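Glutaconate coenzyme a-transferase (Acidaminococcus fermentans, PDB 1POI) catalyses the transfer of coenzyme A from acetyl-CoA to (R)-2-hydroxyglutarate and related acids such as glutaconate. Local coordinates at residues T5-I10 / L39-T44; V82-R87 / V262-S267; K278-D283 / L291-A296. All blocks are in the same frame, centred on the assembly; numbering follows the deposited sequence.

How the contacts relate
The three contacts follow one another along the chain and join helices around a seven-stranded parallel sheet. Contact 1 joins helix 6-13 to the end of helix 32-40. Contact 2 brings the start of helix 84-92 against the end of helix 257-266, and contact 3 joins helix 270-282 to helix 287-294. Centres of contacts 1 and 3 lie about 17 Å apart, and the two touch where Arg40 meets Val281. Contact 2 touches neither; its centre is about 23 Å from contact 1 and 19 Å from contact 3. Helices 257-266 and 270-282 are consecutive. Contact 1 lies within the Rossmann-like core, contact 2 joins that core to the C-terminal helices, and contact 3 lies among those helices.

Contact 1: residues T5-I10 / L39-T44; sequences TLKDAI and LRQGIT
Gln41 turns its CG anti to its own carbonyl carbon (chi1 -76°) and runs extended from there, which carries its amide across to Lys7 and Ile10. In Ile10 the CG2 branch stands anti to the backbone N and faces the incoming amide. Gln41 NE2 donates to the backbone O of Lys7 over 3.3 Å. The bond is moderately bent, with 150° at the hydrogen. The acceptor lies near the amide plane of Gln41, and the donor is slightly tilted from the carbonyl plane of Lys7. The same amide lies against the isoleucine: Ile10 CG2 is 3.5 Å from Gln41 NE2. The same CG2 also meets Ile43 CD1 at 3.8 Å. This apolar touch is buried, while the polar part lies nearer the surface.

Gln41 NE2 has a second acceptor in Glu37 OE2. Lys7 NZ makes a salt bridge with that same oxygen, and Arg40 NH1 makes one with Glu37 OE1. The glutamate therefore probably offsets the two positive charges near it and helps fix the glutamine amide.

Both helix ends are finished within the segments. Thr5 is the N-cap of helix 6-13. Its OG1 accepts from Asp8 N at 3.1 Å in a nearly straight bond (171°), and more weakly from Lys7 N. After helix 32-40, Gly42 takes positive phi, and its N bonds to Leu39 O at 3.0 Å.

Helix 6-13 also packs Leu6 and Ala9 on strand 236-239. Helix 32-40 is the crossover helix between the adjacent parallel strands 19-22 and 46-49, and the chain leaves it through a Schellman motif. The contact thus joins the first helix to the chain leaving the crossover helix of a Rossmann-like alpha/beta fold, the kind found in the CoA-transferase family.

Contact 2: residues V82-R87 / V262-S267; sequences VSRRFR and VYDKVS
Asp264 OD1 is gripped by two nitrogens of Arg84, NH2 at 2.8 Å and NE at 3.1 Å, in a side-on salt bridge. The oxygen lies in the guanidinium plane. NH2 meets it on the syn side, NE from above the carboxylate plane, and the two planes are 57° apart. Thr80 OG1 also bonds to this oxygen. Arg84 reaches it with a chain extended from CG to NE, which passes Ser267 so that CD lies 3.3 Å from Ser267 OG.

Arg85 takes a bent path. Its NH1 donates to Ser267 O over 2.8 Å, from above the carbonyl plane, while its NE bonds to Gln270. Ser267 OG donates back to Tyr263 O at 2.9 Å. A water bridges the segments, accepting from Arg84 N and donating to Ser267 OG.

With an alanine at Arg84, the Asp264 charge would probably lose its ionic mate and keep Thr80 as a partner, its carboxylate freer to turn.

The site joins the N-terminal turn of helix 84-92, begun by Ser83 at the N-cap position, to the C-terminal end of helix 257-266. Helix 84-92 lies between parallel strands 66-71 and 96-99, as a crossover helix of the Rossmann-like sheet.

Contact 3: residues K278-D283 / L291-A296; sequences KEWVFD and LNKLGA
Trp280 and Lys293 are the residues whose backbones come nearest, 8.7 Å between CA atoms, where the C-terminal part of helix 270-282 faces the last turn of helix 287-294. Lys293 leaves its helix with CG anti to the backbone N (chi1 180°). Its chain then bends and brings NZ over one face of the Trp280 indole. NZ lies 3.1 Å from the centroid of the six-membered ring and 20° off the normal, a close cation-pi contact. Further back along the chain, Lys293 CG stands above the same face at its outer edge, 3.5 Å from Trp280 CZ3.

Glu279 crosses the lysine at about a right angle. Its OE2 takes the ammonium in a salt bridge of 3.0 Å, met from above the carboxylate plane. Glu279 CG lies over the same indole face as NZ. The ammonium thus has both a carboxylate and a ring for partners. Leu294 CD2 adds an apolar touch at 4.0 Å from Trp280 CZ3.

The indole also meets the rings of Phe259 and Phe276, from helix 257-266 and its own helix. Val281 packs on helix 32-40, Leu294 on Leu299 of helix 296-300, and Asn292 bonds to Thr297 of the second subunit.

Contact 1: residues T5-I10 / L39-T44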
# COMPACT_ATOMS: atom_id res chain seq x y z
N THR A 5 -29.03 9.55 -8.15
CA THR A 5 -28.55 10.59 -9.05
C THR A 5 -28.42 11.94 -8.36
O THR A 5 -29.12 12.20 -7.39
CB THR A 5 -29.44 10.74 -10.30
OG1 THR A 5 -30.47 11.72 -10.06
CG2 THR A 5 -30.07 9.40 -10.66
N LEU A 6 -27.57 12.81 -8.88
CA LEU A 6 -27.37 14.11 -8.27
C LEU A 6 -28.62 14.98 -8.36
O LEU A 6 -28.73 15.96 -7.63
CB LEU A 6 -26.14 14.82 -8.85
CG LEU A 6 -25.84 16.20 -8.25
CD1 LEU A 6 -25.65 16.06 -6.76
CD2 LEU A 6 -24.62 16.84 -8.86
N LYS A 7 -29.55 14.64 -9.26
CA LYS A 7 -30.77 15.44 -9.39
C LYS A 7 -31.74 15.02 -8.30
O LYS A 7 -32.22 15.85 -7.52
CB LYS A 7 -31.44 15.27 -10.76
CG LYS A 7 -32.78 16.02 -10.85
CD LYS A 7 -33.37 16.03 -12.25
CE LYS A 7 -32.61 16.97 -13.20
NZ LYS A 7 -32.61 18.42 -12.79
N ASP A 8 -31.99 13.72 -8.24
CA ASP A 8 -32.87 13.15 -7.24
C ASP A 8 -32.43 13.52 -5.82
O ASP A 8 -33.19 14.12 -5.05
CB ASP A 8 -32.93 11.64 -7.42
CG ASP A 8 -33.58 11.23 -8.74
OD1 ASP A 8 -34.39 12.02 -9.31
OD2 ASP A 8 -33.30 10.10 -9.21
N ALA A 9 -31.16 13.25 -5.51
CA ALA A 9 -30.61 13.53 -4.19
C ALA A 9 -30.79 14.97 -3.78
O ALA A 9 -31.32 15.26 -2.72
CB ALA A 9 -29.15 13.14 -4.14
N ILE A 10 -30.33 15.89 -4.60
CA ILE A 10 -30.46 17.31 -4.29
C ILE A 10 -31.91 17.76 -4.03
O ILE A 10 -32.17 18.59 -3.15
CB ILE A 10 -29.85 18.14 -5.43
CG1 ILE A 10 -28.32 18.01 -5.36
CG2 ILE A 10 -30.38 19.57 -5.41
CD1 ILE A 10 -27.63 18.75 -4.16
N LEU A 39 -28.22 25.47 -7.84
CA LEU A 39 -28.59 26.61 -8.70
C LEU A 39 -29.61 26.22 -9.77
O LEU A 39 -30.68 26.82 -9.90
CB LEU A 39 -27.37 27.18 -9.40
CG LEU A 39 -26.46 28.04 -8.56
CD1 LEU A 39 -25.35 28.57 -9.42
CD2 LEU A 39 -27.26 29.17 -7.98
N ARG A 40 -29.26 25.18 -10.52
CA ARG A 40 -30.08 24.67 -11.59
C ARG A 40 -31.48 24.33 -11.12
O ARG A 40 -32.42 24.29 -11.91
CB ARG A 40 -29.40 23.42 -12.19
CG ARG A 40 -29.84 23.01 -13.58
CD ARG A 40 -29.07 21.80 -14.09
NE ARG A 40 -27.67 22.15 -14.29
CZ ARG A 40 -26.64 21.39 -13.92
NH1 ARG A 40 -26.84 20.23 -13.32
NH2 ARG A 40 -25.40 21.82 -14.10
N GLN A 41 -31.66 24.09 -9.82
CA GLN A 41 -32.98 23.73 -9.33
C GLN A 41 -33.84 24.86 -8.75
O GLN A 41 -34.96 24.64 -8.30
CB GLN A 41 -32.89 22.54 -8.37
CG GLN A 41 -32.68 21.23 -9.09
CD GLN A 41 -32.93 20.06 -8.20
OE1 GLN A 41 -33.84 20.09 -7.38
NE2 GLN A 41 -32.14 19.01 -8.35
N GLY A 42 -33.34 26.09 -8.82
CA GLY A 42 -34.09 27.20 -8.31
C GLY A 42 -34.12 27.19 -6.80
O GLY A 42 -34.94 27.87 -6.18
N ILE A 43 -33.22 26.43 -6.18
CA ILE A 43 -33.17 26.38 -4.73
C ILE A 43 -32.72 27.75 -4.27
O ILE A 43 -31.83 28.32 -4.89
CB ILE A 43 -32.25 25.29 -4.26
CG1 ILE A 43 -33.02 23.97 -4.39
CG2 ILE A 43 -31.79 25.54 -2.84
CD1 ILE A 43 -32.16 22.78 -4.46
N THR A 44 -33.35 28.30 -3.23
CA THR A 44 -33.01 29.65 -2.80
C THR A 44 -33.22 29.90 -1.31
O THR A 44 -33.63 29.02 -0.55
CB THR A 44 -33.82 30.65 -3.67
OG1 THR A 44 -33.67 32.01 -3.20
CG2 THR A 44 -35.30 30.24 -3.70

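Contact 2: residues V82-R87 / V262-S267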
# COMPACT_ATOMS: atom_id res chain seq x y z
N VAL A 82 -10.66 38.44 -3.59
CA VAL A 82 -11.90 38.67 -2.84
C VAL A 82 -12.98 38.43 -3.87
O VAL A 82 -13.07 39.17 -4.82
CB VAL A 82 -12.00 40.16 -2.40
CG1 VAL A 82 -13.24 40.36 -1.53
CG2 VAL A 82 -10.74 40.58 -1.66
N SER A 83 -13.73 37.34 -3.71
CA SER A 83 -14.80 37.01 -4.65
C SER A 83 -15.58 38.25 -5.04
O SER A 83 -15.97 39.07 -4.21
CB SER A 83 -15.72 35.95 -4.07
OG SER A 83 -15.03 34.73 -3.89
N ARG A 84 -15.82 38.36 -6.34
CA ARG A 84 -16.49 39.52 -6.89
C ARG A 84 -18.00 39.62 -6.70
O ARG A 84 -18.46 40.67 -6.31
CB ARG A 84 -16.06 39.68 -8.35
CG ARG A 84 -14.53 39.67 -8.48
CD ARG A 84 -14.08 39.45 -9.90
NE ARG A 84 -12.62 39.37 -10.02
CZ ARG A 84 -11.79 40.38 -9.79
NH1 ARG A 84 -12.25 41.57 -9.41
NH2 ARG A 84 -10.48 40.21 -9.93
N ARG A 85 -18.76 38.56 -6.96
CA ARG A 85 -20.21 38.63 -6.77
C ARG A 85 -20.44 38.93 -5.29
O ARG A 85 -21.26 39.77 -4.93
CB ARG A 85 -20.88 37.31 -7.13
CG ARG A 85 -21.36 37.17 -8.59
CD ARG A 85 -20.86 38.27 -9.52
NE ARG A 85 -21.64 39.49 -9.47
CZ ARG A 85 -21.13 40.71 -9.62
NH1 ARG A 85 -19.83 40.89 -9.82
NH2 ARG A 85 -21.93 41.77 -9.58
N PHE A 86 -19.64 38.27 -4.45
CA PHE A 86 -19.67 38.40 -3.01
C PHE A 86 -19.46 39.86 -2.58
O PHE A 86 -20.37 40.47 -2.05
CB PHE A 86 -18.60 37.45 -2.40
CG PHE A 86 -18.15 37.80 -1.00
CD1 PHE A 86 -18.89 37.42 0.11
CD2 PHE A 86 -16.98 38.54 -0.79
CE1 PHE A 86 -18.49 37.78 1.40
CE2 PHE A 86 -16.58 38.90 0.49
CZ PHE A 86 -17.33 38.52 1.59
N ARG A 87 -18.31 40.46 -2.87
CA ARG A 87 -18.07 41.84 -2.45
C ARG A 87 -18.97 42.86 -3.12
O ARG A 87 -19.13 43.97 -2.62
CB ARG A 87 -16.60 42.23 -2.61
CG ARG A 87 -16.10 42.32 -4.04
CD ARG A 87 -15.58 43.73 -4.39
NE ARG A 87 -14.42 44.17 -3.60
CZ ARG A 87 -13.17 43.74 -3.78
NH1 ARG A 87 -12.89 42.84 -4.73
NH2 ARG A 87 -12.18 44.24 -3.04
N VAL A 262 -10.94 32.34 -15.97
CA VAL A 262 -12.09 32.76 -16.76
C VAL A 262 -13.09 33.32 -15.77
O VAL A 262 -13.45 34.50 -15.84
CB VAL A 262 -12.75 31.57 -17.46
CG1 VAL A 262 -13.99 32.02 -18.16
CG2 VAL A 262 -11.79 30.95 -18.44
N TYR A 263 -13.45 32.50 -14.78
CA TYR A 263 -14.38 32.89 -13.74
C TYR A 263 -13.95 34.19 -13.06
O TYR A 263 -14.79 35.05 -12.78
CB TYR A 263 -14.55 31.76 -12.71
CG TYR A 263 -15.63 32.04 -11.68
CD1 TYR A 263 -16.96 31.73 -11.93
CD2 TYR A 263 -15.33 32.71 -10.49
CE1 TYR A 263 -17.97 32.09 -11.04
CE2 TYR A 263 -16.32 33.08 -9.59
CZ TYR A 263 -17.64 32.76 -9.87
OH TYR A 263 -18.63 33.12 -8.99
N ASP A 264 -12.65 34.37 -12.82
CA ASP A 264 -12.16 35.58 -12.16
C ASP A 264 -12.56 36.84 -12.89
O ASP A 264 -12.88 37.85 -12.26
CB ASP A 264 -10.64 35.56 -12.04
CG ASP A 264 -10.05 36.95 -11.69
OD1 ASP A 264 -10.30 37.45 -10.57
OD2 ASP A 264 -9.34 37.54 -12.53
N LYS A 265 -12.48 36.81 -14.21
CA LYS A 265 -12.80 37.98 -15.00
C LYS A 265 -14.29 38.07 -15.27
O LYS A 265 -14.89 39.13 -15.18
CB LYS A 265 -11.96 38.00 -16.29
CG LYS A 265 -12.26 36.89 -17.29
CD LYS A 265 -12.99 37.44 -18.51
CE LYS A 265 -13.52 36.31 -19.41
NZ LYS A 265 -14.48 36.84 -20.45
N VAL A 266 -14.88 36.93 -15.61
CA VAL A 266 -16.30 36.83 -15.86
C VAL A 266 -17.13 37.43 -14.70
O VAL A 266 -17.97 38.31 -14.90
CB VAL A 266 -16.69 35.38 -16.06
CG1 VAL A 266 -18.15 35.19 -15.84
CG2 VAL A 266 -16.31 34.93 -17.45
N SER A 267 -16.84 37.02 -13.47
CA SER A 267 -17.55 37.50 -12.29
C SER A 267 -17.30 38.97 -11.93
O SER A 267 -17.65 39.36 -10.81
CB SER A 267 -17.18 36.65 -11.08
OG SER A 267 -15.80 36.81 -10.76
O HOH W 1 -15.37 35.69 -7.96

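Contact 3: residues K278-D283 / L291-A296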
# COMPACT_ATOMS: atom_id res chain seq x y z
N LYS A 278 -25.33 30.93 -17.52
CA LYS A 278 -26.25 30.33 -18.48
C LYS A 278 -25.60 29.21 -19.31
O LYS A 278 -26.23 28.18 -19.57
CB LYS A 278 -26.87 31.38 -19.41
CG LYS A 278 -27.84 30.71 -20.38
CD LYS A 278 -28.59 31.66 -21.27
CE LYS A 278 -29.52 30.83 -22.15
NZ LYS A 278 -30.58 31.65 -22.81
N GLU A 279 -24.33 29.40 -19.67
CA GLU A 279 -23.58 28.43 -20.45
C GLU A 279 -23.12 27.20 -19.69
O GLU A 279 -23.35 26.07 -20.12
CB GLU A 279 -22.36 29.11 -21.06
CG GLU A 279 -21.43 28.18 -21.81
CD GLU A 279 -20.16 28.88 -22.24
OE1 GLU A 279 -19.90 30.00 -21.74
OE2 GLU A 279 -19.41 28.31 -23.06
N TRP A 280 -22.44 27.43 -18.56
CA TRP A 280 -21.91 26.33 -17.73
C TRP A 280 -22.88 25.63 -16.77
O TRP A 280 -22.77 24.42 -16.54
CB TRP A 280 -20.67 26.82 -16.97
CG TRP A 280 -19.52 27.10 -17.89
CD1 TRP A 280 -19.15 28.30 -18.39
CD2 TRP A 280 -18.67 26.12 -18.51
NE1 TRP A 280 -18.14 28.14 -19.31
CE2 TRP A 280 -17.83 26.82 -19.40
CE3 TRP A 280 -18.55 24.73 -18.40
CZ2 TRP A 280 -16.87 26.17 -20.17
CZ3 TRP A 280 -17.60 24.09 -19.18
CH2 TRP A 280 -16.77 24.81 -20.05
N VAL A 281 -23.85 26.39 -16.25
CA VAL A 281 -24.82 25.84 -15.32
C VAL A 281 -26.20 25.53 -15.90
O VAL A 281 -26.54 24.36 -16.18
CB VAL A 281 -25.02 26.79 -14.13
CG1 VAL A 281 -25.91 26.15 -13.09
CG2 VAL A 281 -23.67 27.16 -13.53
N PHE A 282 -26.96 26.59 -16.15
CA PHE A 282 -28.33 26.46 -16.63
C PHE A 282 -28.55 25.76 -17.95
O PHE A 282 -29.53 25.04 -18.11
CB PHE A 282 -29.00 27.82 -16.59
CG PHE A 282 -28.87 28.50 -15.24
CD1 PHE A 282 -29.47 27.94 -14.11
CD2 PHE A 282 -28.12 29.66 -15.10
CE1 PHE A 282 -29.32 28.52 -12.86
CE2 PHE A 282 -27.95 30.26 -13.83
CZ PHE A 282 -28.55 29.69 -12.71
N ASP A 283 -27.62 25.91 -18.88
CA ASP A 283 -27.76 25.26 -20.17
C ASP A 283 -27.41 23.78 -20.20
O ASP A 283 -27.82 23.09 -21.14
CB ASP A 283 -26.97 26.00 -21.25
CG ASP A 283 -27.77 27.14 -21.88
OD1 ASP A 283 -29.03 27.06 -21.94
OD2 ASP A 283 -27.14 28.12 -22.33
N LEU A 291 -18.64 17.50 -18.05
CA LEU A 291 -17.38 16.80 -18.34
C LEU A 291 -17.09 16.79 -19.83
O LEU A 291 -15.97 17.10 -20.27
CB LEU A 291 -17.43 15.36 -17.79
CG LEU A 291 -17.55 15.29 -16.27
CD1 LEU A 291 -17.56 13.85 -15.83
CD2 LEU A 291 -16.42 16.06 -15.57
N ASN A 292 -18.12 16.47 -20.61
CA ASN A 292 -17.95 16.42 -22.04
C ASN A 292 -17.63 17.79 -22.63
O ASN A 292 -16.75 17.91 -23.49
CB ASN A 292 -19.15 15.75 -22.67
CG ASN A 292 -19.09 14.25 -22.53
OD1 ASN A 292 -18.05 13.71 -22.18
ND2 ASN A 292 -20.18 13.57 -22.81
N LYS A 293 -18.26 18.82 -22.10
CA LYS A 293 -18.02 20.18 -22.56
C LYS A 293 -16.54 20.45 -22.40
O LYS A 293 -15.91 20.96 -23.30
CB LYS A 293 -18.84 21.17 -21.72
CG LYS A 293 -18.66 22.61 -22.12
CD LYS A 293 -20.00 23.27 -22.49
CE LYS A 293 -19.76 24.66 -23.08
NZ LYS A 293 -19.02 25.54 -22.12
N LEU A 294 -16.00 20.09 -21.24
CA LEU A 294 -14.58 20.27 -20.94
C LEU A 294 -13.69 19.48 -21.90
O LEU A 294 -12.70 20.01 -22.41
CB LEU A 294 -14.28 19.85 -19.51
CG LEU A 294 -14.77 20.82 -18.44
CD1 LEU A 294 -14.51 20.23 -17.10
CD2 LEU A 294 -14.09 22.18 -18.58
N GLY A 295 -14.05 18.23 -22.17
CA GLY A 295 -13.25 17.43 -23.09
C GLY A 295 -12.29 16.54 -22.35
O GLY A 295 -11.75 16.93 -21.30
N ALA A 296 -12.04 15.36 -22.93
CA ALA A 296 -11.16 14.32 -22.39
C ALA A 296 -9.77 14.78 -22.01
O ALA A 296 -9.48 14.89 -20.82
CB ALA A 296 -11.06 13.14 -23.36